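Long-range contacts in lytic polysaccharide monooxygenase (PDB 4QI8), which probably cleaves cellulose oxidatively at its glycosidic bonds, as a secreted copper-dependent monooxygenase of the AA9 family: residues Y19-A23 against I158-Q162; P75-A81 against W99-E105; S129-G134 against I165-T171; P173-V179 against P209-T213; S188-I192 against Y204-G208. One frame throughout, in Å; residues are numbered along the deposited sequence.

Overall arrangement
Contact 1 spans the longest interval of the chain, from the loop at 19-23 to strand 155-166, and thereby ties the N-terminal loop region to the six-stranded sheet of the beta-sandwich. Contact 2, the antiparallel pairing of strands 76-82 and 99-104, closes the loop between them within that interval. Contact 3 begins at 129-134, also inside it, but ends beyond it at 165-171, so contacts 1 and 3 cross and share strand 155-166. Contact 4 follows in series, joining 173-179 to the C-terminal 209-213; contact 5, between 188-192 and 204-208, lies within its span. Lys101 of contact 2 links contacts 4 and 5, and Phe212 of contact 4 packs on contact 3.

Contact 1: residues Y19-A23 against I158-Q162; sequences YVRRA and ISCAQ
At strand 155-166 of the AA9 beta-sandwich, an N-terminal loop is pinned by a single beta bridge between Val20 and Ala161. Gln162 N donates to Tyr19 O at 2.9 Å, and Arg21 N donates to Cys160 O at 2.9 Å, both carbonyls being met almost head-on. Between the two bonds, Ala161 CA and Val20 CA each turn a C-H to a carbonyl of the other segment, Tyr19 O and Cys160 O respectively. One step on, a water continues the pairing where the backbones separate: it donates to Arg21 O and accepts from Cys160 N.

The polar grip lies with Arg21 and Gln162. The arginine chain runs extended from CG to NE and crosses the glutamine at about a right angle, with guanidinium and amide planes 84° apart. NE points straight at Gln162 OE1 (2.9 Å, 169° at the hydrogen), which lies in the guanidinium plane and offers a lone pair in its own amide plane; NH2 adds a weak second bond to the same oxygen. Ala50 N also donates to OE1, while Gln162 NE2 is held by Thr53 and Asn90 and Arg21 NH2 by Trp92 O, so both buried ends are fixed in rotation.

In the sandwich this strand carries the copper ligand Tyr157 just ahead of the contact, and Cys160 ties it to helix 39-42 through a disulfide with Cys42. On the side of Val20, CG1 lies 3.4 Å from Ser159 OG, a hydroxyl hydrogen-bonded with Phe4 O and Tyr64 OH, and CG2 rests 4.1 Å from Ala161 CB.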
# COMPACT_ATOMS: atom_id res chain seq x y z
N TYR A 19 -0.82 14.85 -3.50
CA TYR A 19 -0.29 13.83 -4.40
C TYR A 19 -0.95 12.47 -4.18
O TYR A 19 -0.61 11.51 -4.85
CB TYR A 19 1.22 13.70 -4.20
CG TYR A 19 1.97 14.96 -4.52
CD1 TYR A 19 2.17 15.36 -5.82
CD2 TYR A 19 2.48 15.77 -3.52
CE1 TYR A 19 2.86 16.51 -6.13
CE2 TYR A 19 3.17 16.93 -3.83
CZ TYR A 19 3.35 17.29 -5.13
OH TYR A 19 4.04 18.45 -5.42
N VAL A 20 -1.87 12.40 -3.22
CA VAL A 20 -2.56 11.18 -2.88
C VAL A 20 -4.03 11.33 -3.24
O VAL A 20 -4.67 12.32 -2.87
CB VAL A 20 -2.40 10.86 -1.37
CG1 VAL A 20 -3.18 9.61 -1.00
CG2 VAL A 20 -0.92 10.72 -1.01
N ARG A 21 -4.55 10.39 -4.03
CA ARG A 21 -5.96 10.38 -4.37
C ARG A 21 -6.79 10.37 -3.10
O ARG A 21 -6.52 9.58 -2.20
CB ARG A 21 -6.25 9.15 -5.23
CG ARG A 21 -5.56 9.22 -6.58
CD ARG A 21 -5.94 8.09 -7.51
NE ARG A 21 -5.36 8.30 -8.83
CZ ARG A 21 -5.39 7.42 -9.83
NH1 ARG A 21 -5.97 6.23 -9.66
NH2 ARG A 21 -4.85 7.74 -10.99
N ARG A 22 -7.79 11.24 -3.00
CA ARG A 22 -8.47 11.34 -1.72
C ARG A 22 -9.23 10.04 -1.43
O ARG A 22 -10.11 9.62 -2.17
CB ARG A 22 -9.41 12.54 -1.63
CG ARG A 22 -9.92 12.72 -0.20
CD ARG A 22 -10.53 14.05 0.09
NE ARG A 22 -11.86 14.14 -0.46
CZ ARG A 22 -12.65 15.20 -0.32
NH1 ARG A 22 -12.24 16.27 0.36
NH2 ARG A 22 -13.87 15.19 -0.85
N ALA A 23 -8.85 9.40 -0.33
CA ALA A 23 -9.45 8.14 0.05
C ALA A 23 -10.84 8.36 0.63
O ALA A 23 -11.12 9.40 1.24
CB ALA A 23 -8.57 7.44 1.08
N ILE A 158 -5.95 2.29 3.49
CA ILE A 158 -5.38 2.33 2.15
C ILE A 158 -5.39 3.74 1.57
O ILE A 158 -6.34 4.49 1.79
CB ILE A 158 -6.19 1.40 1.21
CG1 ILE A 158 -6.04 -0.06 1.63
CG2 ILE A 158 -5.80 1.58 -0.26
CD1 ILE A 158 -7.16 -0.96 1.11
N SER A 159 -4.37 4.06 0.77
CA SER A 159 -4.49 5.15 -0.20
C SER A 159 -3.52 4.89 -1.34
O SER A 159 -2.69 3.99 -1.27
CB SER A 159 -4.22 6.52 0.43
OG SER A 159 -2.84 6.64 0.71
N CYS A 160 -3.62 5.72 -2.38
CA CYS A 160 -2.73 5.66 -3.53
C CYS A 160 -2.21 7.03 -3.94
O CYS A 160 -2.99 7.96 -4.12
CB CYS A 160 -3.44 5.07 -4.75
SG CYS A 160 -3.87 3.34 -4.55
N ALA A 161 -0.90 7.10 -4.12
CA ALA A 161 -0.21 8.30 -4.56
C ALA A 161 0.10 8.26 -6.05
O ALA A 161 0.34 7.19 -6.62
CB ALA A 161 1.07 8.49 -3.77
N GLN A 162 0.10 9.43 -6.67
CA GLN A 162 0.50 9.59 -8.06
C GLN A 162 1.95 10.05 -8.12
O GLN A 162 2.29 11.10 -7.57
CB GLN A 162 -0.41 10.59 -8.80
CG GLN A 162 -1.86 10.10 -8.86
CD GLN A 162 -2.82 10.96 -9.66
OE1 GLN A 162 -4.03 10.69 -9.66
NE2 GLN A 162 -2.31 11.98 -10.35
O HOH W 1 -6.21 6.86 -2.44

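Contact 2: residues P75-A81 against W99-E105; sequences PMQFYLA and WFKIYHE
Phe78 and Tyr103 touch ring to ring, Phe78 CD2 lying 3.8 Å from Tyr103 CD1, where strands 76-82 and 99-104 pair antiparallel in the six-stranded sheet of the AA9 beta-sandwich. A classic beta bulge sets two residues, Ile102 and Tyr103, opposite Phe78: Ile102 N donates to Phe78 O at 2.9 Å, Tyr103 N only weakly, and the register slips by one residue before Tyr79 meets Lys101. Aliphatic carbons cover aromatic faces farther along. Ala81 CB sits 3.6 Å from the centroid of the six-membered ring of Trp99, and Leu80 CB stands over Phe100, whose CG lies between backbone N and carbonyl carbon (chi1 58°), folding the ring back across the neighbouring strand. Lys101 CB likewise covers a face of Tyr79. At the far end, the extended Glu105 brings OE1 to Met76 N (2.9 Å, 177° at the hydrogen), approached on its anti side and out of the carboxylate plane.

Outside this shell, Ser117 N binds Glu105 OE2, and Tyr185 OH bonds Tyr79 OH. Lys101 NZ donates to His104 ND1 at 3.0 Å and to the carbonyls of Pro207 and Pro209. Three acceptors probably keep the ammonium charged, and its donation is consistent with an unprotonated ND1.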
# COMPACT_ATOMS: atom_id res chain seq x y z
N PRO A 75 0.75 -5.53 9.40
CA PRO A 75 1.78 -5.10 8.46
C PRO A 75 1.42 -3.91 7.58
O PRO A 75 0.30 -3.79 7.09
CB PRO A 75 1.93 -6.32 7.55
CG PRO A 75 0.55 -6.88 7.52
CD PRO A 75 0.05 -6.74 8.93
N MET A 76 2.41 -3.04 7.38
CA MET A 76 2.42 -2.16 6.21
C MET A 76 2.86 -2.94 4.98
O MET A 76 3.77 -3.77 5.04
CB MET A 76 3.41 -1.01 6.39
CG MET A 76 3.04 -0.02 7.45
SD MET A 76 1.49 0.87 7.15
CE MET A 76 1.82 1.63 5.59
N GLN A 77 2.24 -2.63 3.84
CA GLN A 77 2.68 -3.15 2.54
C GLN A 77 2.55 -2.04 1.51
O GLN A 77 1.64 -1.21 1.60
CB GLN A 77 1.88 -4.39 2.13
CG GLN A 77 1.67 -5.37 3.27
CD GLN A 77 1.25 -6.77 2.86
OE1 GLN A 77 1.64 -7.74 3.50
NE2 GLN A 77 0.43 -6.89 1.83
N PHE A 78 3.45 -2.04 0.53
CA PHE A 78 3.43 -1.06 -0.55
C PHE A 78 3.54 -1.74 -1.91
O PHE A 78 4.32 -2.69 -2.07
CB PHE A 78 4.58 -0.04 -0.41
CG PHE A 78 4.47 0.85 0.80
CD1 PHE A 78 3.67 1.99 0.76
CD2 PHE A 78 5.15 0.55 1.97
CE1 PHE A 78 3.57 2.81 1.87
CE2 PHE A 78 5.03 1.37 3.08
CZ PHE A 78 4.24 2.49 3.03
N TYR A 79 2.79 -1.23 -2.88
CA TYR A 79 2.78 -1.74 -4.23
C TYR A 79 2.92 -0.58 -5.21
O TYR A 79 2.46 0.53 -4.95
CB TYR A 79 1.48 -2.44 -4.57
CG TYR A 79 1.14 -3.72 -3.83
CD1 TYR A 79 0.75 -3.72 -2.50
CD2 TYR A 79 1.17 -4.95 -4.51
CE1 TYR A 79 0.40 -4.91 -1.86
CE2 TYR A 79 0.81 -6.13 -3.87
CZ TYR A 79 0.43 -6.11 -2.56
OH TYR A 79 0.06 -7.29 -1.97
N LEU A 80 3.52 -0.88 -6.36
CA LEU A 80 3.55 0.04 -7.49
C LEU A 80 2.77 -0.52 -8.68
O LEU A 80 2.68 -1.73 -8.85
CB LEU A 80 4.99 0.25 -7.96
CG LEU A 80 5.84 1.18 -7.10
CD1 LEU A 80 7.31 1.12 -7.52
CD2 LEU A 80 5.35 2.63 -7.17
N ALA A 81 2.25 0.39 -9.50
CA ALA A 81 1.65 0.02 -10.79
C ALA A 81 2.01 1.09 -11.79
O ALA A 81 1.81 2.27 -11.53
CB ALA A 81 0.14 -0.13 -10.67
N TRP A 99 -0.20 -4.51 -10.43
CA TRP A 99 0.40 -4.10 -9.17
C TRP A 99 1.49 -5.08 -8.75
O TRP A 99 1.23 -6.28 -8.67
CB TRP A 99 -0.66 -4.05 -8.08
CG TRP A 99 -1.73 -3.02 -8.32
CD1 TRP A 99 -2.92 -3.22 -8.95
CD2 TRP A 99 -1.70 -1.64 -7.95
NE1 TRP A 99 -3.64 -2.05 -8.99
CE2 TRP A 99 -2.90 -1.06 -8.39
CE3 TRP A 99 -0.76 -0.84 -7.30
CZ2 TRP A 99 -3.19 0.29 -8.18
CZ3 TRP A 99 -1.04 0.50 -7.11
CH2 TRP A 99 -2.26 1.05 -7.53
N PHE A 100 2.68 -4.57 -8.45
CA PHE A 100 3.73 -5.40 -7.88
C PHE A 100 4.12 -4.85 -6.52
O PHE A 100 4.12 -3.63 -6.30
CB PHE A 100 4.94 -5.59 -8.81
CG PHE A 100 5.63 -4.31 -9.24
CD1 PHE A 100 5.14 -3.57 -10.30
CD2 PHE A 100 6.79 -3.89 -8.62
CE1 PHE A 100 5.78 -2.41 -10.71
CE2 PHE A 100 7.44 -2.75 -9.04
CZ PHE A 100 6.94 -2.01 -10.09
N LYS A 101 4.43 -5.76 -5.62
CA LYS A 101 4.76 -5.43 -4.25
C LYS A 101 6.21 -5.02 -4.15
O LYS A 101 7.08 -5.73 -4.66
CB LYS A 101 4.50 -6.63 -3.36
CG LYS A 101 4.74 -6.39 -1.88
CD LYS A 101 4.58 -7.66 -1.06
CE LYS A 101 3.13 -8.04 -0.87
NZ LYS A 101 3.01 -9.40 -0.26
N ILE A 102 6.48 -3.90 -3.49
CA ILE A 102 7.85 -3.46 -3.26
C ILE A 102 8.27 -3.50 -1.79
O ILE A 102 9.44 -3.31 -1.49
CB ILE A 102 8.15 -2.08 -3.87
CG1 ILE A 102 7.27 -0.98 -3.26
CG2 ILE A 102 7.99 -2.14 -5.38
CD1 ILE A 102 7.71 0.41 -3.68
N TYR A 103 7.34 -3.78 -0.88
CA TYR A 103 7.65 -3.90 0.53
C TYR A 103 6.51 -4.61 1.23
O TYR A 103 5.34 -4.33 0.97
CB TYR A 103 7.83 -2.51 1.17
CG TYR A 103 7.97 -2.57 2.68
CD1 TYR A 103 6.85 -2.48 3.51
CD2 TYR A 103 9.21 -2.72 3.29
CE1 TYR A 103 6.98 -2.56 4.88
CE2 TYR A 103 9.34 -2.80 4.66
CZ TYR A 103 8.23 -2.71 5.46
OH TYR A 103 8.35 -2.79 6.83
N HIS A 104 6.85 -5.50 2.16
CA HIS A 104 5.90 -5.92 3.17
C HIS A 104 6.59 -6.12 4.51
O HIS A 104 7.77 -6.47 4.58
CB HIS A 104 5.03 -7.11 2.74
CG HIS A 104 5.75 -8.42 2.52
ND1 HIS A 104 5.15 -9.42 1.80
CD2 HIS A 104 6.93 -8.91 2.96
CE1 HIS A 104 5.94 -10.47 1.77
NE2 HIS A 104 7.04 -10.19 2.46
N GLU A 105 5.83 -5.89 5.56
CA GLU A 105 6.34 -5.92 6.92
C GLU A 105 6.19 -7.30 7.54
O GLU A 105 5.12 -7.89 7.51
CB GLU A 105 5.57 -4.91 7.76
CG GLU A 105 6.01 -4.81 9.20
CD GLU A 105 5.24 -3.76 9.99
OE1 GLU A 105 4.53 -2.93 9.37
OE2 GLU A 105 5.36 -3.77 11.24

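Contact 3: residues S129-G134 against I165-T171; sequences SCIKSG and ITGGGST
The backbones of 129-134 and 165-171 run beside each other at the rim of the beta-sandwich, meeting as an antiparallel hydrogen-bonded pair at Gly134 and Ile165 and by separate bonds beyond it. This pair belongs to the neighbouring strands 134-144 and 155-166, with Ile165 N to Gly134 O at 2.8 Å and Gly134 N to Ile165 O at 3.0 Å. Past the end of the strand, Gly169 N donates to Ile131 O from well above the carbonyl plane, 51° out of it. Thr171 N closes on Cys130 O at 2.8 Å.

At Gly168 and Gly169 the two backbones lie directly against each other, Gly168 CA being 3.1 Å from Ile131 O. Waters fill in where direct bonds stop: one donates to both Ser129 O and Gly167 O, a second accepts from Lys132 N and donates to Thr171 O, and a third joins Ser133 N to Gly169 O.

Side chains meet at two places. Inward, Ile131 and Ile165 cross at about a right angle and touch through their CD1 methyls at 4.1 Å, with Tyr136 and Leu80 of the sheet beside them. At the second place Thr171 packs on Cys130, the half-cystine bonded to Cys214 at the C terminus, so the chain end is secured beside this loop. Thr171 turns OG1 beside its backbone N (chi1 -56°), which sets the hydroxyl oxygen 3.3 Å from Cys130 CB, while Thr171 CB lies 3.5 Å from Cys130 SG.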
# COMPACT_ATOMS: atom_id res chain seq x y z
N SER A 129 15.53 0.67 -8.08
CA SER A 129 16.35 1.42 -9.03
C SER A 129 16.12 0.98 -10.46
O SER A 129 16.34 1.75 -11.40
CB SER A 129 17.84 1.23 -8.69
OG SER A 129 18.24 -0.12 -8.85
N CYS A 130 15.69 -0.26 -10.63
CA CYS A 130 15.78 -0.91 -11.93
C CYS A 130 14.51 -0.84 -12.77
O CYS A 130 14.52 -1.23 -13.93
CB CYS A 130 16.20 -2.37 -11.76
SG CYS A 130 15.06 -3.36 -10.74
N ILE A 131 13.41 -0.35 -12.18
CA ILE A 131 12.15 -0.35 -12.90
C ILE A 131 12.11 0.77 -13.95
O ILE A 131 12.88 1.73 -13.88
CB ILE A 131 10.94 -0.27 -11.94
CG1 ILE A 131 11.01 1.01 -11.09
CG2 ILE A 131 10.89 -1.51 -11.05
CD1 ILE A 131 9.77 1.24 -10.25
N LYS A 132 11.23 0.62 -14.92
CA LYS A 132 11.15 1.55 -16.05
C LYS A 132 10.58 2.90 -15.62
O LYS A 132 9.58 2.96 -14.92
CB LYS A 132 10.28 0.94 -17.15
CG LYS A 132 10.62 1.39 -18.56
CD LYS A 132 9.65 0.82 -19.58
CE LYS A 132 9.42 1.82 -20.71
NZ LYS A 132 8.53 1.29 -21.78
N SER A 133 11.20 3.98 -16.07
CA SER A 133 10.68 5.31 -15.82
C SER A 133 9.26 5.41 -16.37
O SER A 133 8.91 4.73 -17.33
CB SER A 133 11.55 6.38 -16.47
OG SER A 133 11.57 6.20 -17.88
N GLY A 134 8.46 6.25 -15.74
CA GLY A 134 7.11 6.50 -16.20
C GLY A 134 6.25 7.00 -15.07
O GLY A 134 6.74 7.27 -13.98
N ILE A 165 8.10 8.61 -11.92
CA ILE A 165 9.37 8.00 -11.55
C ILE A 165 10.35 8.21 -12.70
O ILE A 165 10.07 7.86 -13.84
CB ILE A 165 9.22 6.51 -11.19
CG1 ILE A 165 8.33 6.38 -9.94
CG2 ILE A 165 10.59 5.88 -10.96
CD1 ILE A 165 8.10 4.95 -9.45
N THR A 166 11.49 8.82 -12.38
CA THR A 166 12.49 9.17 -13.37
C THR A 166 13.77 8.35 -13.19
O THR A 166 13.99 7.74 -12.15
CB THR A 166 12.86 10.64 -13.26
OG1 THR A 166 13.46 10.88 -11.98
CG2 THR A 166 11.63 11.53 -13.42
N GLY A 167 14.61 8.35 -14.22
CA GLY A 167 15.91 7.71 -14.16
C GLY A 167 15.85 6.22 -13.94
O GLY A 167 16.63 5.67 -13.16
N GLY A 168 14.95 5.55 -14.64
CA GLY A 168 14.71 4.14 -14.38
C GLY A 168 15.77 3.24 -14.96
O GLY A 168 16.80 3.69 -15.48
N GLY A 169 15.51 1.94 -14.85
CA GLY A 169 16.32 0.92 -15.48
C GLY A 169 15.47 0.24 -16.52
O GLY A 169 14.58 0.86 -17.11
N SER A 170 15.71 -1.05 -16.71
CA SER A 170 15.03 -1.83 -17.73
C SER A 170 14.41 -3.11 -17.19
O SER A 170 14.00 -3.98 -17.97
CB SER A 170 16.03 -2.19 -18.84
OG SER A 170 17.16 -2.85 -18.31
N THR A 171 14.32 -3.26 -15.87
CA THR A 171 13.77 -4.48 -15.29
C THR A 171 12.25 -4.41 -15.21
O THR A 171 11.69 -3.51 -14.60
CB THR A 171 14.33 -4.74 -13.89
OG1 THR A 171 15.76 -4.78 -13.94
CG2 THR A 171 13.81 -6.06 -13.35
O HOH W 2 18.22 3.80 -11.63
O HOH W 3 9.66 -1.79 -15.23
O HOH W 4 13.61 3.67 -17.63

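Contact 4: residues P173-V179 against P209-T213; sequences PGANYKV and PSVFT
Phe212 meets Tyr177 in a T-shaped stack, its edge turned to the tyrosine face with ring planes at 87° and centroids 5.7 Å apart. The pair joins the C-terminal loop to the turn that leads into edge strand 178-179 of the sandwich's six-stranded sheet. Phe212 holds CG anti to its own N (chi1 170°), and this swings the ring toward Pro173, whose pyrrolidine lies over one face, roughly flat on it. Pro173 CG sits over the centre of that face, 3.9 Å from the centroid. Phe212 thus presents its edge to one residue and a face to another, while Cys130, Ile131 and Thr171 border it elsewhere.

The Tyr177 ring receives Ser210 O near its plane, 3.6 Å from CD1. At the other end, Val179 CG1 meets the ring carbon Pro209 CG at 3.7 Å, and Pro209 CG also rests against Tyr177 O.

The polar links between the segments run through water. One water accepts from Ser210 N and donates to Asn176 O; another donates to both Tyr177 O and Ser210 O. A third lies 3.0 Å from Tyr177 OH and donates to Val211 O at 2.9 Å.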
# COMPACT_ATOMS: atom_id res chain seq x y z
N PRO A 173 9.01 -6.29 -13.71
CA PRO A 173 8.61 -7.36 -12.80
C PRO A 173 7.85 -8.46 -13.53
O PRO A 173 7.00 -8.17 -14.37
CB PRO A 173 7.71 -6.64 -11.80
CG PRO A 173 8.20 -5.24 -11.81
CD PRO A 173 8.55 -4.97 -13.23
N GLY A 174 8.18 -9.71 -13.22
CA GLY A 174 7.54 -10.84 -13.88
C GLY A 174 6.05 -10.96 -13.63
O GLY A 174 5.50 -10.37 -12.70
N ALA A 175 5.38 -11.75 -14.47
CA ALA A 175 3.94 -11.97 -14.35
C ALA A 175 3.58 -12.47 -12.95
O ALA A 175 2.54 -12.11 -12.41
CB ALA A 175 3.46 -12.96 -15.40
N ASN A 176 4.46 -13.28 -12.37
CA ASN A 176 4.20 -13.83 -11.04
C ASN A 176 4.22 -12.76 -9.95
O ASN A 176 3.71 -12.98 -8.85
CB ASN A 176 5.17 -14.96 -10.66
CG ASN A 176 6.45 -14.96 -11.47
OD1 ASN A 176 7.27 -14.05 -11.36
ND2 ASN A 176 6.62 -15.99 -12.30
N TYR A 177 4.81 -11.60 -10.26
CA TYR A 177 4.84 -10.51 -9.30
C TYR A 177 3.61 -9.64 -9.36
O TYR A 177 3.26 -9.01 -8.37
CB TYR A 177 6.10 -9.66 -9.49
CG TYR A 177 7.37 -10.38 -9.09
CD1 TYR A 177 7.79 -10.41 -7.77
CD2 TYR A 177 8.12 -11.08 -10.03
CE1 TYR A 177 8.94 -11.10 -7.39
CE2 TYR A 177 9.26 -11.76 -9.67
CZ TYR A 177 9.66 -11.78 -8.35
OH TYR A 177 10.81 -12.47 -8.00
N LYS A 178 2.97 -9.58 -10.52
CA LYS A 178 1.88 -8.63 -10.72
C LYS A 178 0.51 -9.20 -10.42
O LYS A 178 0.17 -10.30 -10.87
CB LYS A 178 1.88 -8.08 -12.14
CG LYS A 178 3.04 -7.16 -12.42
CD LYS A 178 2.90 -6.52 -13.77
CE LYS A 178 4.23 -6.38 -14.46
NZ LYS A 178 4.04 -5.95 -15.87
N VAL A 179 -0.27 -8.42 -9.68
CA VAL A 179 -1.59 -8.82 -9.24
C VAL A 179 -2.59 -7.69 -9.45
O VAL A 179 -2.23 -6.56 -9.75
CB VAL A 179 -1.59 -9.26 -7.76
CG1 VAL A 179 -0.64 -10.45 -7.58
CG2 VAL A 179 -1.22 -8.11 -6.83
N PRO A 209 1.51 -11.10 -3.49
CA PRO A 209 2.65 -11.70 -4.17
C PRO A 209 3.95 -11.46 -3.44
O PRO A 209 4.01 -10.73 -2.46
CB PRO A 209 2.64 -10.99 -5.52
CG PRO A 209 2.06 -9.64 -5.21
CD PRO A 209 0.99 -9.91 -4.19
N SER A 210 4.98 -12.11 -3.94
CA SER A 210 6.33 -11.91 -3.43
C SER A 210 6.79 -10.46 -3.62
O SER A 210 6.34 -9.79 -4.54
CB SER A 210 7.28 -12.84 -4.18
OG SER A 210 6.88 -14.19 -4.06
N VAL A 211 7.69 -10.00 -2.77
CA VAL A 211 8.29 -8.68 -2.91
C VAL A 211 9.26 -8.69 -4.09
O VAL A 211 10.18 -9.50 -4.17
CB VAL A 211 9.03 -8.23 -1.62
CG1 VAL A 211 9.73 -6.89 -1.82
CG2 VAL A 211 8.05 -8.15 -0.45
N PHE A 212 9.06 -7.75 -4.99
CA PHE A 212 9.95 -7.56 -6.11
C PHE A 212 11.16 -6.75 -5.68
O PHE A 212 11.01 -5.68 -5.09
CB PHE A 212 9.22 -6.83 -7.23
CG PHE A 212 10.14 -6.40 -8.32
CD1 PHE A 212 10.51 -7.27 -9.32
CD2 PHE A 212 10.70 -5.13 -8.31
CE1 PHE A 212 11.39 -6.88 -10.31
CE2 PHE A 212 11.58 -4.73 -9.29
CZ PHE A 212 11.93 -5.61 -10.29
N THR A 213 12.35 -7.26 -6.00
CA THR A 213 13.60 -6.52 -5.83
C THR A 213 14.41 -6.62 -7.11
O THR A 213 14.20 -7.51 -7.94
CB THR A 213 14.45 -7.06 -4.67
OG1 THR A 213 14.88 -8.40 -4.95
CG2 THR A 213 13.67 -7.01 -3.38
O HOH W 5 4.59 -13.66 -6.45
O HOH W 6 5.08 -8.33 -6.51
O HOH W 7 11.48 -11.96 -5.12

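Contact 5: residues S188-I192 against Y204-G208; sequences SDPGI and YKNPG
Gly191 and Tyr204 make the tight side of this contact between two parts of the long C-terminal loop of the AA9 fold. Tyr204 OH donates to Gly191 O at 2.7 Å, the hydroxyl approaching tilted 15° from the carbonyl plane. Having CG anti to N (chi1 177°) carries the tyrosine ring out to the glycine, and an edge-to-face contact with Trp115 backs it. Close by, Gly191 CA lies 3.1 Å from Lys205 O, with its C-H directed at that oxygen, and a water bridges the same two residues, accepting from Gly191 N and donating to Lys205 O. Gly191 is the third residue of the turn closed by Ile192 N donating to Asp189 O. Ile192 CD1 then packs on Pro207 CB at 3.7 Å, a small apolar patch on the inner side.

Toward solvent the fit is looser. Pro190 CG and Lys205 CB are 4.2 Å apart, and the lysine chain leads away from the other segment. Here a water joins the backbones, donating to Pro190 O and accepting from Lys205 N. Asp189 OD2, which also takes a bond from Lys186 N, receives a further water at 2.8 Å, and that water accepts from Gly208 N at 2.9 Å.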
# COMPACT_ATOMS: atom_id res chain seq x y z
N SER A 188 -9.99 -15.65 3.15
CA SER A 188 -9.44 -16.82 3.82
C SER A 188 -7.92 -16.87 3.82
O SER A 188 -7.33 -17.81 4.34
CB SER A 188 -9.96 -18.09 3.13
OG SER A 188 -9.62 -18.04 1.76
N ASP A 189 -7.26 -15.89 3.21
CA ASP A 189 -5.81 -15.93 3.14
C ASP A 189 -5.23 -15.97 4.56
O ASP A 189 -5.74 -15.33 5.47
CB ASP A 189 -5.23 -14.72 2.41
CG ASP A 189 -5.47 -14.74 0.90
OD1 ASP A 189 -5.80 -15.81 0.34
OD2 ASP A 189 -5.32 -13.67 0.28
N PRO A 190 -4.15 -16.73 4.76
CA PRO A 190 -3.66 -16.99 6.12
C PRO A 190 -3.05 -15.79 6.84
O PRO A 190 -2.84 -15.87 8.05
CB PRO A 190 -2.61 -18.10 5.92
CG PRO A 190 -2.21 -17.98 4.51
CD PRO A 190 -3.45 -17.57 3.77
N GLY A 191 -2.75 -14.72 6.12
CA GLY A 191 -2.31 -13.48 6.74
C GLY A 191 -3.42 -12.44 6.89
O GLY A 191 -3.16 -11.32 7.33
N ILE A 192 -4.65 -12.83 6.53
CA ILE A 192 -5.84 -11.98 6.63
C ILE A 192 -6.83 -12.57 7.65
O ILE A 192 -7.33 -11.85 8.51
CB ILE A 192 -6.48 -11.78 5.24
CG1 ILE A 192 -5.53 -10.97 4.35
CG2 ILE A 192 -7.83 -11.08 5.35
CD1 ILE A 192 -5.97 -10.83 2.91
N TYR A 204 4.23 -15.61 9.99
CA TYR A 204 3.20 -14.74 9.44
C TYR A 204 3.34 -14.69 7.92
O TYR A 204 4.37 -14.29 7.40
CB TYR A 204 3.26 -13.31 10.03
CG TYR A 204 2.21 -12.43 9.38
CD1 TYR A 204 0.87 -12.63 9.65
CD2 TYR A 204 2.55 -11.45 8.45
CE1 TYR A 204 -0.10 -11.88 9.02
CE2 TYR A 204 1.58 -10.70 7.81
CZ TYR A 204 0.26 -10.92 8.10
OH TYR A 204 -0.69 -10.19 7.43
N LYS A 205 2.29 -15.11 7.22
CA LYS A 205 2.31 -15.10 5.77
C LYS A 205 1.62 -13.84 5.24
O LYS A 205 0.40 -13.77 5.17
CB LYS A 205 1.60 -16.33 5.22
CG LYS A 205 1.63 -16.45 3.70
CD LYS A 205 3.05 -16.54 3.19
CE LYS A 205 3.10 -16.71 1.68
NZ LYS A 205 4.52 -16.67 1.22
N ASN A 206 2.41 -12.84 4.84
CA ASN A 206 1.81 -11.64 4.27
C ASN A 206 0.93 -12.00 3.09
O ASN A 206 1.32 -12.82 2.26
CB ASN A 206 2.88 -10.69 3.76
CG ASN A 206 3.79 -10.19 4.85
OD1 ASN A 206 4.72 -10.88 5.26
ND2 ASN A 206 3.52 -8.99 5.35
N PRO A 207 -0.22 -11.34 2.95
CA PRO A 207 -1.03 -11.60 1.76
C PRO A 207 -0.40 -10.93 0.54
O PRO A 207 0.37 -9.97 0.64
CB PRO A 207 -2.39 -10.99 2.12
CG PRO A 207 -2.04 -9.87 3.02
CD PRO A 207 -0.86 -10.36 3.84
N GLY A 208 -0.74 -11.48 -0.61
CA GLY A 208 -0.28 -10.95 -1.87
C GLY A 208 0.98 -11.63 -2.38
O GLY A 208 1.49 -12.59 -1.80
O HOH W 8 -2.68 -13.58 -0.56
O HOH W 9 -0.03 -16.29 8.50
O HOH W 10 -1.83 -14.38 3.47